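Local atomic coordinates of lipoprotein (Colwellia psychrerythraea, PDB entry 3O0Y), a protein that is of unknown function but is a putative bacterial lipoprotein of the DUF885 family, probably related to metallopeptidases. Residues Q107-L112 with F459-A464; Y206-T211 with S260-S265; E358-I363 with Y417-R422; V509-L514 with E544-W549. One frame throughout, in Å; residues are numbered along the deposited sequence.

Interaction 1: residues Q107-L112 with F459-A464; sequences QVMAGL and FLRRIA
In this mostly helical chain, helix 100-117 packs against the short helical turn 459-462 and the loop that follows it, and the side chains of Val108, Met109 and Leu112 meet Leu460, Arg461 and Ala464. The first three lie along one flank of the long helix. Val108 sits on Arg461 at about a right angle: its CG1 is 3.8 Å from Arg461 CG, and its CG2 stands 4.2 Å above the plane of the guanidinium, over its centre, so an aliphatic branch covers one face of the charged group. The polar end is turned to Asn105, one turn earlier on the long helix, whose OD1 accepts from Arg461 NH1. Met109, bent at both chi2 and chi3, curls its sulfur inward, with SD 3.9 Å from Leu460 CB and CE 4.0 Å from Leu460 CD1. Leu112 works with one branch: CD1 lies 3.7 Å from the carbonyl Leu460 O and 3.8 Å from Ala464 CB, so that it touches both ends of the turn 460-464. All six touching residues are buried. Around them, helix 27-44 adds Tyr35 against Met109 and Ala38 against Leu460, Tyr466 packs on Val108 and Leu112, and helix 595-608 brings Val597 to Val108.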
loop_
_atom_site.group_PDB
_atom_site.type_symbol
_atom_site.label_atom_id
_atom_site.label_comp_id
_atom_site.label_asym_id
_atom_site.label_seq_id
_atom_site.Cartn_x
_atom_site.Cartn_y
_atom_site.Cartn_z
ATOM N N GLN A 107 -7.384 -22.645 1.475
ATOM C CA GLN A 107 -6.360 -22.274 0.491
ATOM C C GLN A 107 -5.862 -20.862 0.705
ATOM O O GLN A 107 -4.617 -20.623 0.742
ATOM C CB GLN A 107 -6.883 -22.435 -0.913
ATOM C CG GLN A 107 -5.840 -22.073 -1.969
ATOM C CD GLN A 107 -6.254 -22.530 -3.397
ATOM O OE1 GLN A 107 -7.189 -23.315 -3.524
ATOM N NE2 GLN A 107 -5.509 -22.083 -4.447
ATOM N N VAL A 108 -6.770 -19.917 0.910
ATOM C CA VAL A 108 -6.375 -18.543 1.152
ATOM C C VAL A 108 -5.604 -18.413 2.464
ATOM O O VAL A 108 -4.569 -17.764 2.543
ATOM C CB VAL A 108 -7.547 -17.581 1.147
ATOM C CG1 VAL A 108 -7.097 -16.164 1.556
ATOM C CG2 VAL A 108 -8.195 -17.655 -0.244
ATOM N N MET A 109 -6.097 -19.016 3.540
ATOM C CA MET A 109 -5.395 -18.838 4.773
ATOM C C MET A 109 -4.012 -19.539 4.816
ATOM O O MET A 109 -3.121 -19.028 5.480
ATOM C CB MET A 109 -6.242 -19.267 5.967
ATOM C CG MET A 109 -7.392 -18.340 6.226
ATOM S SD MET A 109 -6.987 -16.669 6.807
ATOM C CE MET A 109 -6.065 -17.112 8.338
ATOM N N ALA A 110 -3.864 -20.690 4.168
ATOM C CA ALA A 110 -2.502 -21.322 4.013
ATOM C C ALA A 110 -1.593 -20.344 3.249
ATOM O O ALA A 110 -0.428 -20.140 3.597
ATOM C CB ALA A 110 -2.575 -22.715 3.295
ATOM N N GLY A 111 -2.152 -19.706 2.218
ATOM C CA GLY A 111 -1.355 -18.736 1.397
ATOM C C GLY A 111 -0.964 -17.507 2.186
ATOM O O GLY A 111 0.133 -17.036 2.062
ATOM N N LEU A 112 -1.907 -16.947 2.951
ATOM C CA LEU A 112 -1.640 -15.744 3.694
ATOM C C LEU A 112 -0.651 -15.961 4.806
ATOM O O LEU A 112 0.242 -15.157 5.036
ATOM C CB LEU A 112 -2.906 -15.100 4.259
ATOM C CG LEU A 112 -3.777 -14.253 3.451
ATOM C CD1 LEU A 112 -5.037 -13.872 4.237
ATOM C CD2 LEU A 112 -2.938 -13.025 3.035
ATOM N N PHE A 459 -10.773 -13.606 10.098
ATOM C CA PHE A 459 -10.415 -12.197 10.155
ATOM C C PHE A 459 -9.317 -11.809 9.201
ATOM O O PHE A 459 -9.438 -10.806 8.493
ATOM C CB PHE A 459 -10.002 -11.714 11.529
ATOM C CG PHE A 459 -9.764 -10.257 11.580
ATOM C CD1 PHE A 459 -10.786 -9.373 11.727
ATOM C CD2 PHE A 459 -8.476 -9.789 11.503
ATOM C CE1 PHE A 459 -10.503 -7.984 11.773
ATOM C CE2 PHE A 459 -8.196 -8.452 11.506
ATOM C CZ PHE A 459 -9.220 -7.548 11.622
ATOM N N LEU A 460 -8.279 -12.616 9.052
ATOM C CA LEU A 460 -7.227 -12.177 8.156
ATOM C C LEU A 460 -7.680 -12.099 6.685
ATOM O O LEU A 460 -7.131 -11.306 5.898
ATOM C CB LEU A 460 -6.031 -13.128 8.259
ATOM C CG LEU A 460 -5.153 -12.964 9.514
ATOM C CD1 LEU A 460 -3.922 -13.960 9.465
ATOM C CD2 LEU A 460 -4.671 -11.533 9.738
ATOM N N ARG A 461 -8.735 -12.835 6.353
ATOM C CA ARG A 461 -9.348 -12.707 5.049
ATOM C C ARG A 461 -10.084 -11.410 4.822
ATOM O O ARG A 461 -10.200 -10.971 3.665
ATOM C CB ARG A 461 -10.303 -13.844 4.709
ATOM C CG ARG A 461 -9.494 -15.109 4.276
ATOM C CD ARG A 461 -10.393 -16.012 3.434
ATOM N NE ARG A 461 -10.859 -15.409 2.173
ATOM C CZ ARG A 461 -11.703 -15.964 1.330
ATOM N NH1 ARG A 461 -12.268 -17.165 1.546
ATOM N NH2 ARG A 461 -12.048 -15.313 0.229
ATOM N N ARG A 462 -10.527 -10.769 5.888
ATOM C CA ARG A 462 -11.192 -9.501 5.768
ATOM C C ARG A 462 -10.259 -8.307 5.471
ATOM O O ARG A 462 -10.702 -7.278 4.975
ATOM C CB ARG A 462 -12.072 -9.183 6.986
ATOM C CG ARG A 462 -13.123 -10.212 7.192
ATOM C CD ARG A 462 -13.774 -10.133 8.499
ATOM N NE ARG A 462 -14.493 -8.880 8.644
ATOM C CZ ARG A 462 -15.022 -8.447 9.798
ATOM N NH1 ARG A 462 -14.955 -9.202 10.891
ATOM N NH2 ARG A 462 -15.706 -7.320 9.847
ATOM N N ILE A 463 -8.984 -8.458 5.761
ATOM C CA ILE A 463 -7.952 -7.434 5.534
ATOM C C ILE A 463 -6.789 -7.929 4.669
ATOM O O ILE A 463 -5.691 -7.338 4.680
ATOM C CB ILE A 463 -7.366 -6.958 6.861
ATOM C CG1 ILE A 463 -6.838 -8.124 7.693
ATOM C CG2 ILE A 463 -8.490 -6.270 7.705
ATOM C CD1 ILE A 463 -5.744 -7.687 8.784
ATOM N N ALA A 464 -6.999 -9.023 3.944
ATOM C CA ALA A 464 -5.919 -9.734 3.245
ATOM C C ALA A 464 -5.255 -8.756 2.281
ATOM O O ALA A 464 -5.955 -8.183 1.450
ATOM C CB ALA A 464 -6.557 -10.930 2.425
#

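Interaction 2: residues Y206-T211 with S260-S265; sequences YLKGFT and SVEKAS
Leu207 and Glu262 face each other at the level where their CA atoms come within 5.7 Å, the shortest such distance of the pair, and their CB atoms are 4.0 Å apart. Leucine CD1 slips past the glutamate side chain to the backbone, 3.8 Å from Glu262 N, and also meets Val261 CG1 at 3.9 Å. The glutamate heads for Lys208: with CG anti to the backbone N (chi1 -173°) and an extended chain, it runs across the lysine side chain at a slant, OE2 lying 3.7 Å from Lys208 CE, the nearest atoms of the two. Lys208 NZ stays 4.4 Å from Glu262 OE2, too far for a salt bridge. Helices 197-210 and 236-268 form a nearly antiparallel pair here, their local axes 9.3 Å apart at 153°. Near the C-terminal end of the first, a water donates to Leu207 O and Glu262 OE1 and accepts from Thr211 OG1. With an alanine in place of the glutamate, this water would probably lose its mate on the second helix, and Lys208 the nearby opposite charge. Leu145 of helix 144-154 touches both Leu207 and Val261.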
loop_
_atom_site.group_PDB
_atom_site.type_symbol
_atom_site.label_atom_id
_atom_site.label_comp_id
_atom_site.label_asym_id
_atom_site.label_seq_id
_atom_site.Cartn_x
_atom_site.Cartn_y
_atom_site.Cartn_z
ATOM N N TYR A 206 16.107 10.666 5.842
ATOM C CA TYR A 206 14.859 10.620 6.632
ATOM C C TYR A 206 15.153 10.677 8.124
ATOM O O TYR A 206 14.559 11.451 8.877
ATOM C CB TYR A 206 14.061 9.346 6.314
ATOM C CG TYR A 206 12.958 9.129 7.350
ATOM C CD1 TYR A 206 11.769 9.834 7.287
ATOM C CD2 TYR A 206 13.152 8.263 8.435
ATOM C CE1 TYR A 206 10.777 9.665 8.267
ATOM C CE2 TYR A 206 12.157 8.090 9.401
ATOM C CZ TYR A 206 10.992 8.816 9.317
ATOM O OH TYR A 206 10.015 8.609 10.303
ATOM N N LEU A 207 16.092 9.832 8.545
ATOM C CA LEU A 207 16.434 9.694 9.966
ATOM C C LEU A 207 17.021 11.015 10.522
ATOM O O LEU A 207 16.700 11.433 11.653
ATOM C CB LEU A 207 17.433 8.566 10.165
ATOM C CG LEU A 207 16.905 7.157 9.884
ATOM C CD1 LEU A 207 18.028 6.115 9.858
ATOM C CD2 LEU A 207 15.812 6.754 10.911
ATOM N N LYS A 208 17.897 11.655 9.734
ATOM C CA LYS A 208 18.406 12.993 10.091
ATOM C C LYS A 208 17.266 14.019 10.174
ATOM O O LYS A 208 17.200 14.794 11.126
ATOM C CB LYS A 208 19.427 13.453 9.061
ATOM C CG LYS A 208 20.144 14.695 9.406
ATOM C CD LYS A 208 21.181 15.079 8.303
ATOM C CE LYS A 208 22.444 14.250 8.429
ATOM N NZ LYS A 208 22.902 13.571 7.146
ATOM N N GLY A 209 16.405 14.031 9.175
ATOM C CA GLY A 209 15.269 14.941 9.121
ATOM C C GLY A 209 14.358 14.776 10.334
ATOM O O GLY A 209 13.772 15.774 10.868
ATOM N N PHE A 210 14.262 13.541 10.816
ATOM C CA PHE A 210 13.310 13.214 11.939
ATOM C C PHE A 210 13.632 13.957 13.257
ATOM O O PHE A 210 12.693 14.435 13.953
ATOM C CB PHE A 210 13.249 11.684 12.172
ATOM C CG PHE A 210 12.053 11.213 12.989
ATOM C CD1 PHE A 210 10.845 10.942 12.380
ATOM C CD2 PHE A 210 12.164 11.015 14.349
ATOM C CE1 PHE A 210 9.787 10.440 13.126
ATOM C CE2 PHE A 210 11.109 10.544 15.095
ATOM C CZ PHE A 210 9.919 10.269 14.485
ATOM N N THR A 211 14.927 14.140 13.524
ATOM C CA THR A 211 15.423 14.823 14.718
ATOM C C THR A 211 16.079 16.172 14.422
ATOM O O THR A 211 16.826 16.698 15.258
ATOM C CB THR A 211 16.413 13.941 15.524
ATOM O OG1 THR A 211 17.643 13.806 14.816
ATOM C CG2 THR A 211 15.786 12.565 15.886
ATOM N N SER A 260 20.796 6.969 16.956
ATOM C CA SER A 260 21.423 5.662 16.995
ATOM C C SER A 260 21.361 4.955 15.632
ATOM O O SER A 260 22.310 4.315 15.146
ATOM C CB SER A 260 20.570 4.780 17.928
ATOM O OG SER A 260 21.434 3.951 18.597
ATOM N N VAL A 261 20.143 4.889 15.110
ATOM C CA VAL A 261 19.966 4.203 13.806
ATOM C C VAL A 261 20.624 4.933 12.645
ATOM O O VAL A 261 21.187 4.304 11.736
ATOM C CB VAL A 261 18.478 3.938 13.529
ATOM C CG1 VAL A 261 18.316 3.106 12.259
ATOM C CG2 VAL A 261 17.881 3.220 14.753
ATOM N N GLU A 262 20.534 6.262 12.666
ATOM C CA GLU A 262 21.197 7.096 11.695
ATOM C C GLU A 262 22.690 6.776 11.644
ATOM O O GLU A 262 23.242 6.483 10.569
ATOM C CB GLU A 262 20.942 8.553 12.039
ATOM C CG GLU A 262 21.449 9.554 11.006
ATOM C CD GLU A 262 21.530 10.959 11.584
ATOM O OE1 GLU A 262 20.724 11.293 12.505
ATOM O OE2 GLU A 262 22.381 11.736 11.107
ATOM N N LYS A 263 23.313 6.716 12.806
ATOM C CA LYS A 263 24.746 6.447 12.897
ATOM C C LYS A 263 25.045 5.038 12.392
ATOM O O LYS A 263 25.983 4.854 11.622
ATOM C CB LYS A 263 25.220 6.618 14.348
ATOM C CG LYS A 263 26.713 6.337 14.586
ATOM C CD LYS A 263 27.152 6.720 16.010
ATOM C CE LYS A 263 28.672 6.453 16.178
ATOM N NZ LYS A 263 29.036 6.253 17.609
ATOM N N ALA A 264 24.252 4.047 12.806
ATOM C CA ALA A 264 24.461 2.677 12.329
ATOM C C ALA A 264 24.393 2.572 10.804
ATOM O O ALA A 264 25.198 1.855 10.169
ATOM C CB ALA A 264 23.455 1.707 13.016
ATOM N N SER A 265 23.378 3.229 10.234
ATOM C CA SER A 265 23.174 3.246 8.807
ATOM C C SER A 265 24.339 3.924 8.099
ATOM O O SER A 265 24.858 3.387 7.099
ATOM C CB SER A 265 21.857 3.946 8.483
ATOM O OG SER A 265 20.770 3.200 9.019
HETATM O O HOH W 1 18.286 11.383 13.770
#

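Interaction 3: residues E358-I363 with Y417-R422; sequences ELLSDI and YWINLR
Helix 353-373 lies over strand 416-419 with the local axes 11.3 Å apart and running at 154°, nearly antiparallel. This is alpha/beta layering: the strand is the central one of a small three-stranded mixed sheet, and Leu359, Leu360 and Ile363 of the helix meet Tyr417, Ile419 and Leu421, whose CB atoms point toward it. Leu359, its CG swung away from its backbone N (chi1 -171°), meets Leu421 at a slant and brings CD1 to 3.7 Å from Leu421 CD2. Leu360 divides its branches: CD2 is 3.8 Å from Ile419 CG2 as the two side chains slide past each other, while CD1 reaches Leu421 CD1. Ile363 CD1 meets Ile419 CG1 tip to tip at 4.1 Å, and Ile363 CG2 approaches the Tyr417 ring obliquely, 3.6 Å from CE2. The phenol oxygen is tied to Thr436 of helix 432-439, which fixes the ring's far end. Were the tyrosine replaced by an alanine, Ile363 CG2 would probably lose its ring partner and Thr436 this hydroxyl. Val388 of the neighbouring strand 387-390 touches both Leu360 and Ile363. At Asn420 an Asx turn forms, Arg422 N donating to Asn420 OD1 over 2.9 Å, in the carbonyl plane and at an N-H...O angle of 160°.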
loop_
_atom_site.group_PDB
_atom_site.type_symbol
_atom_site.label_atom_id
_atom_site.label_comp_id
_atom_site.label_asym_id
_atom_site.label_seq_id
_atom_site.Cartn_x
_atom_site.Cartn_y
_atom_site.Cartn_z
ATOM N N GLU A 358 -10.763 24.666 -4.561
ATOM C CA GLU A 358 -11.367 24.233 -5.817
ATOM C C GLU A 358 -11.024 22.778 -6.085
ATOM O O GLU A 358 -11.882 21.975 -6.437
ATOM C CB GLU A 358 -10.936 25.113 -6.994
ATOM C CG GLU A 358 -11.782 24.781 -8.265
ATOM C CD GLU A 358 -11.354 25.531 -9.519
ATOM O OE1 GLU A 358 -10.457 26.363 -9.446
ATOM O OE2 GLU A 358 -11.863 25.188 -10.598
ATOM N N LEU A 359 -9.750 22.406 -5.933
ATOM C CA LEU A 359 -9.347 21.056 -6.101
ATOM C C LEU A 359 -10.135 20.119 -5.190
ATOM O O LEU A 359 -10.665 19.099 -5.618
ATOM C CB LEU A 359 -7.827 20.950 -5.893
ATOM C CG LEU A 359 -7.130 19.670 -6.206
ATOM C CD1 LEU A 359 -5.521 19.885 -6.203
ATOM C CD2 LEU A 359 -7.553 18.559 -5.232
ATOM N N LEU A 360 -10.240 20.468 -3.913
ATOM C CA LEU A 360 -10.943 19.619 -2.948
ATOM C C LEU A 360 -12.441 19.508 -3.249
ATOM O O LEU A 360 -13.004 18.419 -3.121
ATOM C CB LEU A 360 -10.704 20.112 -1.527
ATOM C CG LEU A 360 -9.275 19.842 -0.966
ATOM C CD1 LEU A 360 -9.059 20.737 0.296
ATOM C CD2 LEU A 360 -9.042 18.421 -0.671
ATOM N N SER A 361 -13.045 20.606 -3.714
ATOM C CA SER A 361 -14.460 20.586 -4.108
ATOM C C SER A 361 -14.661 19.732 -5.322
ATOM O O SER A 361 -15.657 18.990 -5.439
ATOM C CB SER A 361 -15.012 21.996 -4.387
ATOM O OG SER A 361 -14.860 22.699 -3.141
ATOM N N ASP A 362 -13.748 19.859 -6.261
ATOM C CA ASP A 362 -13.818 19.000 -7.460
ATOM C C ASP A 362 -13.745 17.517 -7.126
ATOM O O ASP A 362 -14.585 16.689 -7.622
ATOM C CB ASP A 362 -12.707 19.329 -8.480
ATOM C CG ASP A 362 -12.937 20.675 -9.230
ATOM O OD1 ASP A 362 -14.076 21.286 -9.186
ATOM O OD2 ASP A 362 -11.955 21.107 -9.914
ATOM N N ILE A 363 -12.777 17.142 -6.293
ATOM C CA ILE A 363 -12.678 15.749 -5.798
ATOM C C ILE A 363 -13.954 15.250 -5.169
ATOM O O ILE A 363 -14.448 14.152 -5.491
ATOM C CB ILE A 363 -11.631 15.565 -4.691
ATOM C CG1 ILE A 363 -10.314 15.533 -5.302
ATOM C CG2 ILE A 363 -11.879 14.138 -3.977
ATOM C CD1 ILE A 363 -9.207 15.525 -4.156
ATOM N N TYR A 417 -9.176 9.066 1.643
ATOM C CA TYR A 417 -8.488 9.414 0.440
ATOM C C TYR A 417 -7.678 10.651 0.775
ATOM O O TYR A 417 -8.198 11.722 1.018
ATOM C CB TYR A 417 -9.502 9.620 -0.693
ATOM C CG TYR A 417 -9.026 10.315 -1.974
ATOM C CD1 TYR A 417 -7.717 10.385 -2.354
ATOM C CD2 TYR A 417 -9.974 10.779 -2.862
ATOM C CE1 TYR A 417 -7.351 10.999 -3.556
ATOM C CE2 TYR A 417 -9.591 11.424 -4.041
ATOM C CZ TYR A 417 -8.291 11.497 -4.386
ATOM O OH TYR A 417 -7.920 12.093 -5.569
ATOM N N TRP A 418 -6.367 10.439 0.830
ATOM C CA TRP A 418 -5.429 11.482 1.045
ATOM C C TRP A 418 -4.939 12.080 -0.268
ATOM O O TRP A 418 -4.564 11.345 -1.214
ATOM C CB TRP A 418 -4.213 10.986 1.764
ATOM C CG TRP A 418 -4.471 10.468 3.107
ATOM C CD1 TRP A 418 -4.826 9.186 3.390
ATOM C CD2 TRP A 418 -4.448 11.176 4.372
ATOM N NE1 TRP A 418 -4.993 9.028 4.761
ATOM C CE2 TRP A 418 -4.789 10.234 5.381
ATOM C CE3 TRP A 418 -4.202 12.492 4.738
ATOM C CZ2 TRP A 418 -4.882 10.583 6.737
ATOM C CZ3 TRP A 418 -4.305 12.870 6.071
ATOM C CH2 TRP A 418 -4.627 11.891 7.074
ATOM N N ILE A 419 -4.955 13.402 -0.323
ATOM C CA ILE A 419 -4.460 14.137 -1.492
ATOM C C ILE A 419 -3.307 15.070 -1.142
ATOM O O ILE A 419 -3.366 15.750 -0.123
ATOM C CB ILE A 419 -5.668 14.904 -2.163
ATOM C CG1 ILE A 419 -5.217 15.553 -3.450
ATOM C CG2 ILE A 419 -6.282 15.888 -1.206
ATOM C CD1 ILE A 419 -4.947 14.586 -4.596
ATOM N N ASN A 420 -2.248 15.103 -1.978
ATOM C CA ASN A 420 -1.094 15.989 -1.737
ATOM C C ASN A 420 -1.294 17.338 -2.403
ATOM O O ASN A 420 -1.371 17.404 -3.647
ATOM C CB ASN A 420 0.147 15.355 -2.323
ATOM C CG ASN A 420 1.382 15.964 -1.793
ATOM O OD1 ASN A 420 1.485 17.172 -1.649
ATOM N ND2 ASN A 420 2.368 15.125 -1.481
ATOM N N LEU A 421 -1.513 18.380 -1.604
ATOM C CA LEU A 421 -1.709 19.722 -2.138
ATOM C C LEU A 421 -0.440 20.579 -2.177
ATOM O O LEU A 421 -0.523 21.821 -2.364
ATOM C CB LEU A 421 -2.813 20.386 -1.359
ATOM C CG LEU A 421 -4.157 19.695 -1.155
ATOM C CD1 LEU A 421 -5.026 20.552 -0.257
ATOM C CD2 LEU A 421 -4.724 19.448 -2.565
ATOM N N ARG A 422 0.730 19.944 -2.055
ATOM C CA ARG A 422 1.959 20.764 -2.018
ATOM C C ARG A 422 2.160 21.617 -3.268
ATOM O O ARG A 422 2.468 22.836 -3.161
ATOM C CB ARG A 422 3.194 19.903 -1.863
ATOM C CG ARG A 422 4.534 20.664 -1.709
ATOM C CD ARG A 422 5.774 19.732 -1.659
ATOM N NE ARG A 422 6.294 19.417 -2.997
ATOM C CZ ARG A 422 6.144 18.255 -3.666
ATOM N NH1 ARG A 422 5.543 17.176 -3.145
ATOM N NH2 ARG A 422 6.660 18.159 -4.885
#

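Interaction 4: residues V509-L514 with E544-W549; sequences VVDTGL and ERYMAW. With SO4 (sulfate ion), chain D.
Tyr546 meets Val510, Asp511 and Leu514 on one flank of helix 491-515. Its CG is anti to the carbonyl carbon, which brings the ring to Val510; CG2 of that valine, placed between its own backbone N and carbonyl carbon, approaches the ring obliquely, 3.7 Å from Tyr546 CE2. Leu514 crosses the tyrosine at about a right angle, its CD1 4.0 Å from Tyr546 CB and 4.2 Å from Met547 CG. The phenol oxygen accepts from Arg507 NE, which ties down the hydroxyl end of the ring. Asp511 turns its carboxylate plane 74° from the tyrosine ring, and its OD1 lies 3.8 Å from Tyr546 CB. A water donates to Asp511 OD1 and to Trp549 O, each at 2.7 Å, while Asp511 OD2 is bonded to Tyr288 OH. Helix 491-515 crosses helix 536-548 at 55°, the local axes 9.9 Å apart, and the water bridge forms where the second helix ends: Trp549 is the first residue past the helix, its backbone no longer helical. Arg545, extended from CG to NE, presents the edge of its guanidinium to a sulfate, most likely picked up from the crystallisation solution: NH2 is 2.7 Å from sulfate O4 at an N-H...O angle of 156°, and NH1 adds a weak bond to the same oxygen. Arg504, Arg507 and Tyr556 also bind this sulfate, and Arg507 thereby links the anion to the Tyr546 hydroxyl.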
loop_
_atom_site.group_PDB
_atom_site.type_symbol
_atom_site.label_atom_id
_atom_site.label_comp_id
_atom_site.label_asym_id
_atom_site.label_seq_id
_atom_site.Cartn_x
_atom_site.Cartn_y
_atom_site.Cartn_z
ATOM N N VAL A 509 7.861 -2.697 -16.909
ATOM C CA VAL A 509 9.112 -2.618 -17.630
ATOM C C VAL A 509 10.286 -2.252 -16.701
ATOM O O VAL A 509 11.394 -2.874 -16.719
ATOM C CB VAL A 509 9.037 -1.611 -18.767
ATOM C CG1 VAL A 509 10.393 -1.560 -19.483
ATOM C CG2 VAL A 509 7.962 -1.969 -19.801
ATOM N N VAL A 510 10.076 -1.211 -15.884
ATOM C CA VAL A 510 11.173 -0.699 -15.055
ATOM C C VAL A 510 11.464 -1.591 -13.806
ATOM O O VAL A 510 12.628 -1.670 -13.357
ATOM C CB VAL A 510 11.011 0.813 -14.630
ATOM C CG1 VAL A 510 11.031 1.750 -15.904
ATOM C CG2 VAL A 510 9.795 1.037 -13.775
ATOM N N ASP A 511 10.448 -2.234 -13.223
ATOM C CA ASP A 511 10.732 -3.057 -12.027
ATOM C C ASP A 511 11.489 -4.297 -12.462
ATOM O O ASP A 511 12.522 -4.629 -11.872
ATOM C CB ASP A 511 9.424 -3.409 -11.311
ATOM C CG ASP A 511 9.640 -4.102 -9.986
ATOM O OD1 ASP A 511 9.901 -3.402 -8.996
ATOM O OD2 ASP A 511 9.609 -5.347 -9.972
ATOM N N THR A 512 11.025 -4.934 -13.547
ATOM C CA THR A 512 11.784 -6.089 -14.091
ATOM C C THR A 512 13.153 -5.605 -14.645
ATOM O O THR A 512 14.155 -6.310 -14.587
ATOM C CB THR A 512 11.019 -6.818 -15.160
ATOM O OG1 THR A 512 10.586 -5.913 -16.212
ATOM C CG2 THR A 512 9.772 -7.498 -14.611
ATOM N N GLY A 513 13.155 -4.393 -15.218
ATOM C CA GLY A 513 14.406 -3.742 -15.717
ATOM C C GLY A 513 15.474 -3.692 -14.646
ATOM O O GLY A 513 16.572 -4.238 -14.839
ATOM N N LEU A 514 15.163 -3.018 -13.563
ATOM C CA LEU A 514 16.077 -2.880 -12.421
ATOM C C LEU A 514 16.460 -4.210 -11.792
ATOM O O LEU A 514 17.631 -4.440 -11.491
ATOM C CB LEU A 514 15.376 -2.057 -11.334
ATOM C CG LEU A 514 15.217 -0.587 -11.608
ATOM C CD1 LEU A 514 14.070 -0.028 -10.693
ATOM C CD2 LEU A 514 16.488 0.200 -11.403
ATOM N N GLU A 544 13.282 4.975 -6.978
ATOM C CA GLU A 544 13.858 4.596 -5.683
ATOM C C GLU A 544 12.922 3.740 -4.813
ATOM O O GLU A 544 13.339 2.866 -4.091
ATOM C CB GLU A 544 14.393 5.812 -4.917
ATOM C CG GLU A 544 15.553 6.507 -5.764
ATOM C CD GLU A 544 16.190 7.714 -5.140
ATOM O OE1 GLU A 544 15.863 8.016 -3.965
ATOM O OE2 GLU A 544 17.107 8.300 -5.775
ATOM N N ARG A 545 11.628 3.986 -4.913
ATOM C CA ARG A 545 10.617 3.133 -4.298
ATOM C C ARG A 545 10.762 1.699 -4.861
ATOM O O ARG A 545 10.760 0.740 -4.082
ATOM C CB ARG A 545 9.201 3.678 -4.604
ATOM C CG ARG A 545 8.090 2.682 -4.486
ATOM C CD ARG A 545 6.751 3.333 -4.870
ATOM N NE ARG A 545 5.754 2.341 -5.177
ATOM C CZ ARG A 545 4.495 2.649 -5.415
ATOM N NH1 ARG A 545 3.650 1.705 -5.725
ATOM N NH2 ARG A 545 4.121 3.924 -5.370
ATOM N N TYR A 546 10.850 1.560 -6.172
ATOM C CA TYR A 546 10.861 0.211 -6.812
ATOM C C TYR A 546 12.081 -0.546 -6.365
ATOM O O TYR A 546 12.072 -1.780 -6.148
ATOM C CB TYR A 546 10.800 0.266 -8.331
ATOM C CG TYR A 546 9.618 1.068 -8.859
ATOM C CD1 TYR A 546 8.470 1.257 -8.136
ATOM C CD2 TYR A 546 9.719 1.694 -10.063
ATOM C CE1 TYR A 546 7.450 2.050 -8.660
ATOM C CE2 TYR A 546 8.688 2.485 -10.580
ATOM C CZ TYR A 546 7.606 2.672 -9.873
ATOM O OH TYR A 546 6.626 3.521 -10.442
ATOM N N MET A 547 13.153 0.207 -6.187
ATOM C CA MET A 547 14.441 -0.369 -5.718
ATOM C C MET A 547 14.300 -0.934 -4.288
ATOM O O MET A 547 14.853 -1.962 -3.992
ATOM C CB MET A 547 15.579 0.653 -5.763
ATOM C CG MET A 547 16.076 1.070 -7.163
ATOM S SD MET A 547 17.130 2.600 -7.247
ATOM C CE MET A 547 18.397 2.107 -5.994
ATOM N N ALA A 548 13.510 -0.291 -3.434
ATOM C CA ALA A 548 13.286 -0.710 -2.025
ATOM C C ALA A 548 12.230 -1.779 -1.914
ATOM O O ALA A 548 12.211 -2.511 -0.926
ATOM C CB ALA A 548 12.838 0.524 -1.155
ATOM N N TRP A 549 11.288 -1.810 -2.871
ATOM C CA TRP A 549 10.121 -2.726 -2.883
ATOM C C TRP A 549 10.053 -3.617 -4.120
ATOM O O TRP A 549 9.106 -3.581 -4.873
ATOM C CB TRP A 549 8.811 -1.937 -2.828
ATOM C CG TRP A 549 8.541 -1.170 -1.622
ATOM C CD1 TRP A 549 9.167 -1.247 -0.408
ATOM C CD2 TRP A 549 7.471 -0.225 -1.447
ATOM N NE1 TRP A 549 8.591 -0.376 0.479
ATOM C CE2 TRP A 549 7.556 0.270 -0.136
ATOM C CE3 TRP A 549 6.475 0.276 -2.285
ATOM C CZ2 TRP A 549 6.680 1.227 0.351
ATOM C CZ3 TRP A 549 5.626 1.246 -1.820
ATOM C CH2 TRP A 549 5.704 1.688 -0.497
HETATM S S SO4 D . 0.163 3.961 -6.384
HETATM O O1 SO4 D . -0.254 3.618 -7.771
HETATM O O2 SO4 D . -0.578 5.104 -5.966
HETATM O O3 SO4 D . -0.172 2.894 -5.409
HETATM O O4 SO4 D . 1.596 4.057 -6.296
HETATM O O HOH W 2 8.356 -2.301 -7.100
#

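In the fold
All four contacts are mainly buried, yet their chemistry differs. Interactions 1 and 3 are largely apolar: interaction 1 joins a long helix to a short one and adds a guanidinium face, while interaction 3 alone sets a helix on a sheet. Interactions 2 and 4 pair helices and bridge them by water; interaction 2, its centre about 24 Å from the chain's centre, has an exposed lysine at its margin, whereas interaction 4, its centre about 16 Å from it, is the most central and adjoins a sulfate. Helix 197-210 serves both, since Val198 and Thr199 touch Met547. Interaction 2 is nested in the loop closed by interaction 1, as is interaction 3, across the chain's centre from it.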